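Local atomic coordinates of FAD-binding PCMH-type domain-containing protein (Gibberella zeae, PDB entry 6YJO), a protein that carries a covalently attached FAD and is probably an oxidoreductase, one of the fungal flavoenzymes that oxidise oligosaccharides. Residues V78-K86 / T194-I202; L461-V471 / W496-A504. One frame throughout, in Å; residues are numbered along the deposited sequence.

Contact 1: V78-K86 / T194-I202; sequences VKHISDAVK and TIVLTNGTI. With NAG (2-acetamido-2-deoxy-beta-D-glucopyranose), chain B.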
loop_
_atom_site.group_PDB
_atom_site.type_symbol
_atom_site.label_atom_id
_atom_site.label_comp_id
_atom_site.label_asym_id
_atom_site.label_seq_id
_atom_site.Cartn_x
_atom_site.Cartn_y
_atom_site.Cartn_z
ATOM N N VAL A 78 -12.340 -20.994 0.295
ATOM C CA VAL A 78 -13.064 -20.079 1.171
ATOM C C VAL A 78 -13.541 -20.804 2.419
ATOM O O VAL A 78 -13.595 -20.218 3.508
ATOM C CB VAL A 78 -14.245 -19.441 0.413
ATOM C CG1 VAL A 78 -14.837 -18.300 1.226
ATOM C CG2 VAL A 78 -13.805 -18.965 -0.969
ATOM N N LYS A 79 -13.887 -22.086 2.288
ATOM C CA LYS A 79 -14.420 -22.829 3.425
ATOM C C LYS A 79 -13.365 -23.001 4.510
ATOM O O LYS A 79 -13.663 -22.854 5.701
ATOM C CB LYS A 79 -14.953 -24.184 2.955
ATOM C CG LYS A 79 -16.151 -24.676 3.744
ATOM C CD LYS A 79 -15.768 -25.743 4.751
ATOM C CE LYS A 79 -16.978 -26.178 5.560
ATOM N NZ LYS A 79 -17.612 -25.023 6.254
ATOM N N HIS A 80 -12.125 -23.307 4.119
ATOM C CA HIS A 80 -11.035 -23.365 5.089
ATOM C C HIS A 80 -10.976 -22.087 5.915
ATOM O O HIS A 80 -10.895 -22.133 7.149
ATOM C CB HIS A 80 -9.704 -23.600 4.371
ATOM C CG HIS A 80 -9.613 -24.921 3.673
ATOM N ND1 HIS A 80 -8.987 -25.074 2.454
ATOM C CD2 HIS A 80 -10.056 -26.152 4.025
ATOM C CE1 HIS A 80 -9.055 -26.340 2.082
ATOM N NE2 HIS A 80 -9.699 -27.014 3.017
ATOM N N ILE A 81 -11.017 -20.931 5.248
ATOM C CA ILE A 81 -10.996 -19.656 5.961
ATOM C C ILE A 81 -12.153 -19.584 6.950
ATOM O O ILE A 81 -11.966 -19.259 8.129
ATOM C CB ILE A 81 -11.032 -18.484 4.964
ATOM C CG1 ILE A 81 -9.735 -18.428 4.153
ATOM C CG2 ILE A 81 -11.226 -17.165 5.697
ATOM C CD1 ILE A 81 -9.942 -18.148 2.674
ATOM N N SER A 82 -13.370 -19.879 6.485
ATOM C CA SER A 82 -14.525 -19.829 7.374
ATOM C C SER A 82 -14.321 -20.735 8.582
ATOM O O SER A 82 -14.511 -20.315 9.729
ATOM C CB SER A 82 -15.795 -20.217 6.615
ATOM O OG SER A 82 -16.929 -20.150 7.463
ATOM N N ASP A 83 -13.919 -21.985 8.343
ATOM C CA ASP A 83 -13.662 -22.897 9.452
ATOM C C ASP A 83 -12.499 -22.408 10.309
ATOM O O ASP A 83 -12.542 -22.508 11.540
ATOM C CB ASP A 83 -13.386 -24.304 8.922
ATOM C CG ASP A 83 -14.641 -24.995 8.416
ATOM O OD1 ASP A 83 -15.746 -24.434 8.595
ATOM O OD2 ASP A 83 -14.525 -26.095 7.840
ATOM N N ALA A 84 -11.452 -21.869 9.678
ATOM C CA ALA A 84 -10.320 -21.353 10.441
ATOM C C ALA A 84 -10.742 -20.174 11.305
ATOM O O ALA A 84 -10.303 -20.052 12.453
ATOM C CB ALA A 84 -9.187 -20.946 9.496
ATOM N N VAL A 85 -11.605 -19.305 10.773
ATOM C CA VAL A 85 -12.106 -18.181 11.556
ATOM C C VAL A 85 -12.987 -18.678 12.694
ATOM O O VAL A 85 -12.973 -18.102 13.789
ATOM C CB VAL A 85 -12.847 -17.190 10.635
ATOM C CG1 VAL A 85 -14.010 -16.515 11.357
ATOM C CG2 VAL A 85 -11.870 -16.146 10.097
ATOM N N LYS A 86 -13.758 -19.747 12.469
ATOM C CA LYS A 86 -14.555 -20.317 13.552
ATOM C C LYS A 86 -13.664 -20.960 14.610
ATOM O O LYS A 86 -13.920 -20.816 15.809
ATOM C CB LYS A 86 -15.553 -21.333 12.997
ATOM C CG LYS A 86 -16.803 -20.720 12.387
ATOM C CD LYS A 86 -17.766 -21.796 11.903
ATOM C CE LYS A 86 -18.297 -21.486 10.511
ATOM N NZ LYS A 86 -19.138 -22.593 9.969
ATOM N N THR A 194 -15.679 -11.571 -1.759
ATOM C CA THR A 194 -16.085 -12.615 -0.832
ATOM C C THR A 194 -15.270 -12.465 0.448
ATOM O O THR A 194 -14.037 -12.483 0.409
ATOM C CB THR A 194 -15.865 -13.990 -1.467
ATOM O OG1 THR A 194 -16.477 -14.027 -2.766
ATOM C CG2 THR A 194 -16.452 -15.084 -0.593
ATOM N N ILE A 195 -15.954 -12.280 1.575
ATOM C CA ILE A 195 -15.301 -11.967 2.841
ATOM C C ILE A 195 -15.928 -12.802 3.946
ATOM O O ILE A 195 -17.138 -13.053 3.943
ATOM C CB ILE A 195 -15.399 -10.460 3.160
ATOM C CG1 ILE A 195 -14.713 -10.148 4.491
ATOM C CG2 ILE A 195 -16.857 -10.004 3.192
ATOM C CD1 ILE A 195 -14.579 -8.664 4.764
ATOM N N VAL A 196 -15.099 -13.237 4.889
ATOM C CA VAL A 196 -15.536 -14.033 6.032
ATOM C C VAL A 196 -15.563 -13.131 7.257
ATOM O O VAL A 196 -14.518 -12.641 7.705
ATOM C CB VAL A 196 -14.612 -15.241 6.258
ATOM C CG1 VAL A 196 -15.097 -16.084 7.433
ATOM C CG2 VAL A 196 -14.525 -16.084 4.994
ATOM N N LEU A 197 -16.753 -12.916 7.807
ATOM C CA LEU A 197 -16.883 -12.103 9.003
ATOM C C LEU A 197 -16.462 -12.901 10.240
ATOM O O LEU A 197 -16.292 -14.124 10.204
ATOM C CB LEU A 197 -18.315 -11.592 9.150
ATOM C CG LEU A 197 -18.931 -10.997 7.884
ATOM C CD1 LEU A 197 -20.310 -10.417 8.180
ATOM C CD2 LEU A 197 -18.013 -9.942 7.277
ATOM N N THR A 198 -16.305 -12.184 11.355
ATOM C CA THR A 198 -15.721 -12.783 12.553
ATOM C C THR A 198 -16.473 -14.026 13.012
ATOM O O THR A 198 -15.878 -14.900 13.655
ATOM C CB THR A 198 -15.675 -11.760 13.688
ATOM O OG1 THR A 198 -15.102 -12.366 14.855
ATOM C CG2 THR A 198 -17.067 -11.243 14.011
ATOM N N ASN A 199 -17.766 -14.131 12.708
ATOM C CA ASN A 199 -18.553 -15.285 13.125
ATOM C C ASN A 199 -18.488 -16.435 12.129
ATOM O O ASN A 199 -19.227 -17.413 12.283
ATOM C CB ASN A 199 -20.012 -14.881 13.368
ATOM C CG ASN A 199 -20.640 -14.170 12.182
ATOM O OD1 ASN A 199 -20.117 -14.196 11.067
ATOM N ND2 ASN A 199 -21.780 -13.530 12.429
ATOM N N GLY A 200 -17.606 -16.355 11.131
ATOM C CA GLY A 200 -17.483 -17.394 10.131
ATOM C C GLY A 200 -18.450 -17.285 8.974
ATOM O O GLY A 200 -18.263 -17.979 7.966
ATOM N N THR A 201 -19.473 -16.442 9.076
ATOM C CA THR A 201 -20.398 -16.249 7.968
ATOM C C THR A 201 -19.658 -15.717 6.749
ATOM O O THR A 201 -18.845 -14.795 6.857
ATOM C CB THR A 201 -21.514 -15.283 8.375
ATOM O OG1 THR A 201 -22.420 -15.939 9.272
ATOM C CG2 THR A 201 -22.279 -14.794 7.153
ATOM N N ILE A 202 -19.938 -16.306 5.590
ATOM C CA ILE A 202 -19.321 -15.912 4.327
ATOM C C ILE A 202 -20.277 -14.973 3.602
ATOM O O ILE A 202 -21.418 -15.346 3.304
ATOM C CB ILE A 202 -18.995 -17.133 3.453
ATOM C CG1 ILE A 202 -18.270 -18.211 4.262
ATOM C CG2 ILE A 202 -18.142 -16.712 2.261
ATOM C CD1 ILE A 202 -18.037 -19.501 3.485
HETATM C C1 NAG B . -22.512 -12.799 11.429
HETATM C C2 NAG B . -23.968 -13.250 11.400
HETATM C C3 NAG B . -24.764 -12.440 10.375
HETATM C C4 NAG B . -24.559 -10.942 10.569
HETATM C C5 NAG B . -23.072 -10.612 10.654
HETATM C C6 NAG B . -22.812 -9.165 11.001
HETATM C C7 NAG B . -24.819 -15.518 11.805
HETATM C C8 NAG B . -24.790 -16.951 11.363
HETATM N N2 NAG B . -24.056 -14.671 11.104
HETATM O O3 NAG B . -26.145 -12.759 10.510
HETATM O O4 NAG B . -25.072 -10.252 9.435
HETATM O O5 NAG B . -22.447 -11.402 11.674
HETATM O O6 NAG B . -22.906 -8.946 12.402
HETATM O O7 NAG B . -25.500 -15.144 12.755
#

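Contact 2: L461-V471 / W496-A504; sequences LDTQLSNEEAV and WNPQGIRPA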
loop_
_atom_site.group_PDB
_atom_site.type_symbol
_atom_site.label_atom_id
_atom_site.label_comp_id
_atom_site.label_asym_id
_atom_site.label_seq_id
_atom_site.Cartn_x
_atom_site.Cartn_y
_atom_site.Cartn_z
ATOM N N LEU A 461 2.340 2.275 6.584
ATOM C CA LEU A 461 2.015 2.562 7.976
ATOM C C LEU A 461 3.267 2.887 8.778
ATOM O O LEU A 461 4.303 2.227 8.649
ATOM C CB LEU A 461 1.279 1.378 8.605
ATOM C CG LEU A 461 1.982 0.018 8.591
ATOM C CD1 LEU A 461 2.714 -0.232 9.902
ATOM C CD2 LEU A 461 0.972 -1.087 8.312
ATOM N N ASP A 462 3.164 3.926 9.605
ATOM C CA ASP A 462 4.222 4.300 10.534
ATOM C C ASP A 462 4.051 3.460 11.794
ATOM O O ASP A 462 3.090 3.646 12.548
ATOM C CB ASP A 462 4.164 5.791 10.848
ATOM C CG ASP A 462 5.315 6.245 11.719
ATOM O OD1 ASP A 462 5.912 5.389 12.402
ATOM O OD2 ASP A 462 5.628 7.454 11.714
ATOM N N THR A 463 4.994 2.550 12.027
ATOM C CA THR A 463 4.813 1.549 13.070
ATOM C C THR A 463 4.872 2.158 14.467
ATOM O O THR A 463 4.281 1.605 15.401
ATOM C CB THR A 463 5.871 0.460 12.919
ATOM O OG1 THR A 463 5.458 -0.711 13.633
ATOM C CG2 THR A 463 7.218 0.938 13.452
ATOM N N GLN A 464 5.557 3.288 14.633
ATOM C CA GLN A 464 5.775 3.869 15.952
ATOM C C GLN A 464 4.590 4.693 16.449
ATOM O O GLN A 464 4.705 5.343 17.494
ATOM C CB GLN A 464 7.032 4.746 15.939
ATOM C CG GLN A 464 8.302 4.027 15.512
ATOM C CD GLN A 464 8.677 2.893 16.448
ATOM O OE1 GLN A 464 8.429 1.724 16.154
ATOM N NE2 GLN A 464 9.282 3.235 17.581
ATOM N N LEU A 465 3.462 4.675 15.743
ATOM C CA LEU A 465 2.340 5.546 16.066
ATOM C C LEU A 465 1.374 4.890 17.044
ATOM O O LEU A 465 1.122 3.684 16.977
ATOM C CB LEU A 465 1.589 5.939 14.793
ATOM C CG LEU A 465 2.285 6.988 13.931
ATOM C CD1 LEU A 465 1.455 7.289 12.702
ATOM C CD2 LEU A 465 2.534 8.258 14.734
ATOM N N SER A 466 0.836 5.701 17.954
ATOM C CA SER A 466 -0.246 5.244 18.814
ATOM C C SER A 466 -1.490 4.985 17.976
ATOM O O SER A 466 -1.736 5.664 16.975
ATOM C CB SER A 466 -0.544 6.284 19.898
ATOM O OG SER A 466 -1.060 7.479 19.332
ATOM N N ASN A 467 -2.265 3.974 18.376
ATOM C CA ASN A 467 -3.515 3.680 17.683
ATOM C C ASN A 467 -4.330 4.948 17.449
ATOM O O ASN A 467 -4.830 5.174 16.343
ATOM C CB ASN A 467 -4.325 2.656 18.483
ATOM C CG ASN A 467 -5.639 2.297 17.820
ATOM O OD1 ASN A 467 -6.653 2.969 18.020
ATOM N ND2 ASN A 467 -5.633 1.219 17.035
ATOM N N GLU A 468 -4.462 5.800 18.470
ATOM C CA GLU A 468 -5.235 7.029 18.293
ATOM C C GLU A 468 -4.653 7.892 17.179
ATOM O O GLU A 468 -5.397 8.405 16.335
ATOM C CB GLU A 468 -5.324 7.824 19.606
ATOM C CG GLU A 468 -4.155 7.691 20.589
ATOM C CD GLU A 468 -3.835 9.002 21.313
ATOM O OE1 GLU A 468 -2.656 9.238 21.659
ATOM O OE2 GLU A 468 -4.769 9.803 21.527
ATOM N N GLU A 469 -3.328 8.054 17.146
ATOM C CA GLU A 469 -2.721 8.900 16.122
ATOM C C GLU A 469 -2.768 8.233 14.756
ATOM O O GLU A 469 -3.064 8.886 13.747
ATOM C CB GLU A 469 -1.278 9.230 16.502
ATOM C CG GLU A 469 -0.538 10.096 15.489
ATOM C CD GLU A 469 -1.041 11.529 15.458
ATOM O OE1 GLU A 469 -2.006 11.841 16.194
ATOM O OE2 GLU A 469 -0.468 12.347 14.703
ATOM N N ALA A 470 -2.480 6.932 14.700
ATOM C CA ALA A 470 -2.424 6.244 13.416
ATOM C C ALA A 470 -3.778 6.272 12.719
ATOM O O ALA A 470 -3.878 6.653 11.547
ATOM C CB ALA A 470 -1.954 4.803 13.610
ATOM N N VAL A 471 -4.838 5.876 13.428
ATOM C CA VAL A 471 -6.150 5.823 12.792
ATOM C C VAL A 471 -6.656 7.229 12.485
ATOM O O VAL A 471 -7.416 7.424 11.528
ATOM C CB VAL A 471 -7.147 5.030 13.664
ATOM C CG1 VAL A 471 -6.655 3.599 13.866
ATOM C CG2 VAL A 471 -7.392 5.713 15.009
ATOM N N TRP A 496 -7.663 -8.193 15.047
ATOM C CA TRP A 496 -6.957 -7.165 15.792
ATOM C C TRP A 496 -5.583 -6.925 15.184
ATOM O O TRP A 496 -4.939 -7.856 14.693
ATOM C CB TRP A 496 -6.814 -7.577 17.259
ATOM C CG TRP A 496 -6.246 -6.511 18.137
ATOM C CD1 TRP A 496 -6.943 -5.609 18.886
ATOM C CD2 TRP A 496 -4.860 -6.236 18.363
ATOM N NE1 TRP A 496 -6.077 -4.788 19.566
ATOM C CE2 TRP A 496 -4.791 -5.153 19.259
ATOM C CE3 TRP A 496 -3.670 -6.800 17.894
ATOM C CZ2 TRP A 496 -3.580 -4.622 19.696
ATOM C CZ3 TRP A 496 -2.469 -6.273 18.328
ATOM C CH2 TRP A 496 -2.433 -5.194 19.220
ATOM N N ASN A 497 -5.150 -5.671 15.207
ATOM C CA ASN A 497 -3.767 -5.318 14.923
ATOM C C ASN A 497 -3.459 -4.016 15.646
ATOM O O ASN A 497 -4.376 -3.277 16.021
ATOM C CB ASN A 497 -3.501 -5.186 13.416
ATOM C CG ASN A 497 -4.245 -4.030 12.786
ATOM O OD1 ASN A 497 -3.790 -2.887 12.837
ATOM N ND2 ASN A 497 -5.391 -4.322 12.175
ATOM N N PRO A 498 -2.177 -3.717 15.873
ATOM C CA PRO A 498 -1.832 -2.521 16.662
ATOM C C PRO A 498 -2.529 -1.243 16.220
ATOM O O PRO A 498 -2.977 -0.470 17.077
ATOM C CB PRO A 498 -0.313 -2.433 16.483
ATOM C CG PRO A 498 0.110 -3.853 16.335
ATOM C CD PRO A 498 -0.990 -4.529 15.562
ATOM N N GLN A 499 -2.640 -0.993 14.914
ATOM C CA GLN A 499 -3.257 0.228 14.406
ATOM C C GLN A 499 -4.609 -0.049 13.760
ATOM O O GLN A 499 -5.032 0.670 12.851
ATOM C CB GLN A 499 -2.311 0.921 13.430
ATOM C CG GLN A 499 -1.133 1.558 14.144
ATOM C CD GLN A 499 0.009 1.946 13.223
ATOM O OE1 GLN A 499 -0.151 2.028 12.005
ATOM N NE2 GLN A 499 1.179 2.184 13.809
ATOM N N GLY A 500 -5.311 -1.071 14.249
ATOM C CA GLY A 500 -6.592 -1.427 13.685
ATOM C C GLY A 500 -7.717 -0.560 14.213
ATOM O O GLY A 500 -7.580 0.147 15.211
ATOM N N ILE A 501 -8.847 -0.603 13.510
ATOM C CA ILE A 501 -10.031 0.110 13.969
ATOM C C ILE A 501 -10.538 -0.535 15.253
ATOM O O ILE A 501 -10.795 -1.745 15.304
ATOM C CB ILE A 501 -11.117 0.114 12.884
ATOM C CG1 ILE A 501 -10.583 0.714 11.576
ATOM C CG2 ILE A 501 -12.353 0.868 13.371
ATOM C CD1 ILE A 501 -9.955 2.085 11.716
ATOM N N ARG A 502 -10.691 0.274 16.297
ATOM C CA ARG A 502 -11.196 -0.192 17.583
ATOM C C ARG A 502 -12.710 -0.034 17.632
ATOM O O ARG A 502 -13.224 1.030 17.269
ATOM C CB ARG A 502 -10.562 0.595 18.723
ATOM C CG ARG A 502 -9.043 0.515 18.751
ATOM C CD ARG A 502 -8.571 -0.849 19.236
ATOM N NE ARG A 502 -7.120 -0.893 19.437
ATOM C CZ ARG A 502 -6.272 -1.661 18.754
ATOM N NH1 ARG A 502 -6.700 -2.485 17.803
ATOM N NH2 ARG A 502 -4.974 -1.609 19.035
ATOM N N PRO A 503 -13.459 -1.047 18.069
ATOM C CA PRO A 503 -14.920 -0.910 18.099
ATOM C C PRO A 503 -15.360 0.196 19.042
ATOM O O PRO A 503 -14.735 0.454 20.073
ATOM C CB PRO A 503 -15.399 -2.281 18.593
ATOM C CG PRO A 503 -14.240 -2.836 19.358
ATOM C CD PRO A 503 -13.017 -2.338 18.622
ATOM N N ALA A 504 -16.449 0.860 18.668
ATOM C CA ALA A 504 -17.050 1.847 19.550
ATOM C C ALA A 504 -17.718 1.143 20.726
ATOM O O ALA A 504 -18.459 0.171 20.544
ATOM C CB ALA A 504 -18.054 2.703 18.780
#

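Contact 1: V78-K86 / T194-I202
Ser82 of helix 78-86 gives its hydroxyl hydrogen to the carbonyl of Gly200, OG to O 2.6 Å, in the carbonyl plane and on a lone pair at a C=O...OG angle of 135°. With OG anti to the backbone N (chi1 -179°), the hydroxyl points across to the turn. Most of the remaining contact is made by apolar side chains. Val196 is wedged between helix turns by its two methyls: CG2 meets Ile81 CG2 at 3.5 Å, while CG1, anti to the Val196 N, lies against Ser82 CA and Val85 CB. At the N-terminal end, Val78 CG1 touches the methyls of both Thr194 and Ile202, 3.8 Å from Ile202 CG2. The helix packs on a face of the antiparallel sheet of the FAD-binding domain of this PCMH-type fold, 21° from the direction of strand 194-196; Ile81 and Val85 also rest on Ile226 of the neighbouring strand 226-236. Past the strand, a type I turn from Leu197 to Gly200 heads a hairpin into strand 202-206. Val85 CG1 packs under this turn, 3.4 Å from Thr198 O, and the aliphatic part of Lys86 lies along Gly200. On the far side of the turn Asn199 carries an N-linked glycan, ND2 to C1 of the sugar. Its OD1 accepts from Thr201 N in an Asx turn, with the N-H above the carbonyl plane, and the sugar N2 donates to Thr201 OG1 over 2.8 Å, a nearly straight bond.

Contact 2: L461-V471 / W496-A504
Asn467 ND2 donates to two backbone carbonyls of the facing loop, Gly500 O at 2.9 Å and Pro498 O at 3.1 Å. Both acceptors lie in its amide plane, which fixes the rotation of the amide. The contact belongs to the berberine-like C-terminal region: Asn467 opens helix 467-475, N-capped by Ser466, and both acceptors belong to the type I turn from Asn497 to Gly500. With CG anti to the backbone N (chi1 -180°), the Asn467 amide extends over a face of the Arg502 guanidinium, the two planes 12° apart and ND2 above the guanidinium centre. Arg502 NH1 in turn donates to Asn497 O, tying the arginine to the same turn. Gln499 reaches the other way, its chain extended beyond CG and lying over Ala470, whose CB is 3.4 Å from Gln499 CG. Its amide has both ends engaged: OE1 pairs with Tyr474 OH, and NE2 reaches the turn from Asp462 to Leu465. Asp462, itself bound through its carboxylate to Arg442, Tyr346 and Thr348, offers its backbone O to Gln499 NE2 at 2.7 Å, with the donor tilted 30° from the carbonyl plane.

Contacts 1 and 2 both come near the FAD, from different parts of the chain, their centres 24 Å apart and their nearest atoms about 9 Å apart without touching. Contact 1 lies in the FAD-binding domain: the side chain of Ile81 is about 7 Å from the flavin-adenine dinucleotide, and that of Thr194 about 6 Å from that of Val227, an FAD-binding residue. Contact 2 lies in the berberine-like region, where the side chain of Leu461 is about 6 Å from the cofactor and about 4 Å from that of Ser103, next to His102, one of the two covalent attachment points. Contact 1 also extends outward to the glycan; contact 2 holds the C-terminal loop to helix 467-475.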